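Local coordinates for protein multisubunit Na+/H+ antiporter, D subunit (Anoxybacillus flavithermus, PDB 6Z16) that probably carries out cation/proton antiport across the cell membrane as the D subunit of a multisubunit Na+/H+ antiporter, at residues N3-T15 and A36-R50. Sequence-based numbering, arbitrary orientation.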
# COMPACT_ATOMS: atom_id res chain seq x y z
N ASN D 3 1.10 -9.08 49.91
CA ASN D 3 2.38 -8.70 49.34
C ASN D 3 3.30 -8.04 50.34
O ASN D 3 4.36 -7.54 49.94
CB ASN D 3 2.16 -7.76 48.15
CG ASN D 3 1.68 -8.48 46.92
OD1 ASN D 3 2.21 -9.53 46.56
ND2 ASN D 3 0.67 -7.94 46.27
N LEU D 4 2.92 -8.04 51.63
CA LEU D 4 3.75 -7.48 52.69
C LEU D 4 5.11 -8.16 52.77
O LEU D 4 6.12 -7.51 53.05
CB LEU D 4 3.02 -7.62 54.03
CG LEU D 4 3.65 -7.14 55.33
CD1 LEU D 4 3.87 -5.65 55.35
CD2 LEU D 4 2.77 -7.56 56.48
N LEU D 5 5.13 -9.45 52.45
CA LEU D 5 6.35 -10.24 52.41
C LEU D 5 7.35 -9.70 51.39
O LEU D 5 8.56 -9.86 51.57
CB LEU D 5 5.97 -11.69 52.09
CG LEU D 5 6.84 -12.88 52.41
CD1 LEU D 5 5.93 -14.08 52.51
CD2 LEU D 5 7.90 -13.12 51.38
N LEU D 6 6.87 -9.07 50.32
CA LEU D 6 7.80 -8.49 49.35
C LEU D 6 8.29 -7.11 49.73
O LEU D 6 9.20 -6.61 49.07
CB LEU D 6 7.18 -8.39 47.96
CG LEU D 6 7.37 -9.59 47.06
CD1 LEU D 6 6.36 -10.64 47.35
CD2 LEU D 6 7.33 -9.16 45.64
N LEU D 7 7.70 -6.48 50.73
CA LEU D 7 8.14 -5.14 51.10
C LEU D 7 9.58 -5.05 51.63
O LEU D 7 10.19 -3.98 51.44
CB LEU D 7 7.15 -4.52 52.10
CG LEU D 7 5.83 -4.18 51.40
CD1 LEU D 7 4.80 -3.67 52.37
CD2 LEU D 7 6.08 -3.14 50.33
N PRO D 8 10.19 -6.06 52.26
CA PRO D 8 11.65 -6.01 52.41
C PRO D 8 12.44 -6.12 51.11
O PRO D 8 13.61 -5.72 51.09
CB PRO D 8 11.96 -7.19 53.33
CG PRO D 8 10.75 -8.02 53.34
CD PRO D 8 9.63 -7.05 53.20
N ILE D 9 11.86 -6.63 50.03
CA ILE D 9 12.57 -6.79 48.77
C ILE D 9 12.29 -5.64 47.81
O ILE D 9 13.21 -5.10 47.20
CB ILE D 9 12.21 -8.15 48.13
CG1 ILE D 9 12.53 -9.29 49.10
CG2 ILE D 9 12.97 -8.36 46.85
CD1 ILE D 9 11.97 -10.62 48.67
N VAL D 10 11.02 -5.24 47.70
CA VAL D 10 10.59 -4.26 46.71
C VAL D 10 11.05 -2.85 47.09
O VAL D 10 11.49 -2.08 46.23
CB VAL D 10 9.07 -4.35 46.52
CG1 VAL D 10 8.53 -3.23 45.66
CG2 VAL D 10 8.71 -5.68 45.90
N ILE D 11 10.97 -2.51 48.38
CA ILE D 11 11.28 -1.14 48.82
C ILE D 11 12.72 -0.70 48.56
O ILE D 11 12.92 0.42 48.05
CB ILE D 11 10.84 -0.94 50.28
CG1 ILE D 11 9.32 -0.97 50.40
CG2 ILE D 11 11.38 0.35 50.88
CD1 ILE D 11 8.82 -0.98 51.82
N PRO D 12 13.76 -1.50 48.86
CA PRO D 12 15.11 -1.02 48.49
C PRO D 12 15.34 -1.03 47.00
O PRO D 12 16.00 -0.10 46.49
CB PRO D 12 16.04 -2.00 49.21
CG PRO D 12 15.25 -2.62 50.24
CD PRO D 12 13.89 -2.74 49.66
N LEU D 13 14.77 -2.01 46.29
CA LEU D 13 14.94 -2.19 44.86
C LEU D 13 14.54 -0.95 44.08
O LEU D 13 15.37 -0.34 43.39
CB LEU D 13 14.13 -3.40 44.40
CG LEU D 13 14.23 -3.74 42.92
CD1 LEU D 13 15.67 -4.02 42.59
CD2 LEU D 13 13.37 -4.92 42.60
N VAL D 14 13.26 -0.55 44.23
CA VAL D 14 12.72 0.70 43.69
C VAL D 14 13.62 1.87 44.04
O VAL D 14 14.00 2.66 43.16
CB VAL D 14 11.29 0.93 44.21
CG1 VAL D 14 10.78 2.27 43.77
CG2 VAL D 14 10.37 -0.16 43.75
N THR D 15 14.07 1.92 45.30
CA THR D 15 14.91 3.01 45.77
C THR D 15 16.21 3.07 45.00
O THR D 15 16.57 4.13 44.47
CB THR D 15 15.19 2.84 47.26
OG1 THR D 15 13.94 2.78 47.96
CG2 THR D 15 16.00 4.02 47.77
N ALA D 36 13.79 5.85 52.70
CA ALA D 36 13.45 4.50 52.28
C ALA D 36 13.98 3.45 53.24
O ALA D 36 13.34 2.40 53.42
CB ALA D 36 13.99 4.24 50.88
N THR D 37 15.12 3.70 53.88
CA THR D 37 15.62 2.74 54.87
C THR D 37 14.76 2.74 56.13
O THR D 37 14.52 1.68 56.72
CB THR D 37 17.08 3.06 55.20
OG1 THR D 37 17.82 3.16 53.98
CG2 THR D 37 17.69 1.94 56.01
N VAL D 38 14.28 3.92 56.54
CA VAL D 38 13.36 3.98 57.68
C VAL D 38 12.05 3.27 57.36
O VAL D 38 11.52 2.51 58.19
CB VAL D 38 13.14 5.45 58.09
CG1 VAL D 38 12.05 5.57 59.14
CG2 VAL D 38 14.42 6.04 58.64
N GLY D 39 11.54 3.44 56.13
CA GLY D 39 10.37 2.69 55.71
C GLY D 39 10.62 1.19 55.62
O GLY D 39 9.71 0.39 55.89
N LEU D 40 11.85 0.79 55.29
CA LEU D 40 12.23 -0.62 55.30
C LEU D 40 12.17 -1.20 56.71
O LEU D 40 11.70 -2.33 56.90
CB LEU D 40 13.63 -0.76 54.72
CG LEU D 40 14.26 -2.15 54.65
CD1 LEU D 40 13.44 -3.02 53.74
CD2 LEU D 40 15.69 -2.05 54.17
N VAL D 41 12.67 -0.45 57.70
CA VAL D 41 12.62 -0.90 59.09
C VAL D 41 11.18 -1.05 59.57
O VAL D 41 10.82 -2.05 60.21
CB VAL D 41 13.41 0.07 59.99
CG1 VAL D 41 13.30 -0.33 61.44
CG2 VAL D 41 14.86 0.10 59.59
N VAL D 42 10.32 -0.09 59.21
CA VAL D 42 8.92 -0.15 59.62
C VAL D 42 8.19 -1.32 58.96
O VAL D 42 7.42 -2.04 59.60
CB VAL D 42 8.23 1.20 59.34
CG1 VAL D 42 6.75 1.15 59.66
CG2 VAL D 42 8.88 2.30 60.15
N ALA D 43 8.48 -1.57 57.67
CA ALA D 43 7.84 -2.67 56.96
C ALA D 43 8.32 -4.03 57.47
O ALA D 43 7.53 -4.98 57.54
CB ALA D 43 8.10 -2.55 55.47
N SER D 44 9.59 -4.14 57.85
CA SER D 44 10.10 -5.39 58.40
C SER D 44 9.53 -5.67 59.78
O SER D 44 9.24 -6.83 60.11
CB SER D 44 11.62 -5.35 58.43
OG SER D 44 12.08 -4.31 59.25
N GLY D 45 9.34 -4.62 60.59
CA GLY D 45 8.66 -4.80 61.87
C GLY D 45 7.22 -5.24 61.71
O GLY D 45 6.72 -6.08 62.46
N ALA D 46 6.53 -4.68 60.72
CA ALA D 46 5.16 -5.09 60.44
C ALA D 46 5.10 -6.53 59.94
O ALA D 46 4.17 -7.27 60.27
CB ALA D 46 4.52 -4.15 59.42
N LEU D 47 6.11 -6.96 59.16
CA LEU D 47 6.17 -8.35 58.72
C LEU D 47 6.41 -9.30 59.88
O LEU D 47 5.84 -10.39 59.92
CB LEU D 47 7.25 -8.52 57.65
CG LEU D 47 7.43 -9.93 57.11
CD1 LEU D 47 6.16 -10.44 56.47
CD2 LEU D 47 8.59 -9.99 56.14
N LEU D 48 7.26 -8.89 60.83
CA LEU D 48 7.52 -9.73 61.99
C LEU D 48 6.29 -9.87 62.88
O LEU D 48 6.00 -10.97 63.37
CB LEU D 48 8.71 -9.18 62.77
CG LEU D 48 9.16 -9.98 63.99
CD1 LEU D 48 9.52 -11.40 63.62
CD2 LEU D 48 10.33 -9.30 64.63
N HIS D 49 5.53 -8.79 63.07
CA HIS D 49 4.27 -8.92 63.79
C HIS D 49 3.25 -9.76 63.02
O HIS D 49 2.46 -10.49 63.63
CB HIS D 49 3.67 -7.55 64.11
CG HIS D 49 2.38 -7.63 64.87
ND1 HIS D 49 1.15 -7.64 64.25
CD2 HIS D 49 2.13 -7.74 66.20
CE1 HIS D 49 0.20 -7.73 65.17
NE2 HIS D 49 0.77 -7.80 66.35
N ARG D 50 3.27 -9.68 61.68
CA ARG D 50 2.36 -10.47 60.87
C ARG D 50 2.65 -11.96 60.99
O ARG D 50 1.73 -12.76 61.15
CB ARG D 50 2.46 -10.01 59.41
CG ARG D 50 1.55 -10.73 58.46
CD ARG D 50 0.09 -10.46 58.75
NE ARG D 50 -0.77 -11.06 57.74
CZ ARG D 50 -2.09 -11.14 57.84
NH1 ARG D 50 -2.71 -10.67 58.91
NH2 ARG D 50 -2.79 -11.71 56.87
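Pro8, Pro12 and Leu40 form the tight side of an antiparallel helix pair, the first two transmembrane helices of this Mrp antiporter subunit. The axes of helices 7-15 and 36-50 run at 172° and come within 9.4 Å, and the contact is apolar packing. Leu40 CG lies anti to the backbone N (chi1 179°), which carries both methyls to the proline side. Its CD1 sits 3.7 Å from Pro8 CA. Pro12 meets Leu40 at about a right angle, with CG 4.0 Å from both CD1 and CD2. Two turns further along the helix, Leu47 crosses Pro8 in the same manner, and its CD2 touches the ring at CG. This side is buried: Val82 of helix 76-99 covers Pro8, while Ile117 of helix 109-124 packs on Pro12 and Leu40. Pro12 has no N-H to bond to the preceding turn, and the helix kinks there.

The other side is more open to its surroundings. Ala43 CB is shared by Leu7 CB and Ile11 CD1, each 4.0 Å away. Ile11 CG2 packs against Ala36 O. Toward the solvent end, Leu4 lies beside Ala46 and packs against both Leu47 and the aliphatic part of Arg50, its CD2 3.8 Å from Arg50 CB. The guanidinium group extends away from Leu4 and has a long, weak ion pair with Asp54.

At the far end of the pair, Thr15 faces Ala36. Thr15 OG1 donates to Ile11 O at 2.6 Å, with a C=O...donor angle of 154°. A valine in its place would probably leave Ile11 O without this hydroxyl partner, with the weak backbone bond from Thr15 N remaining. Thr15 OG1 also lies 3.3 Å from Ala36 CB.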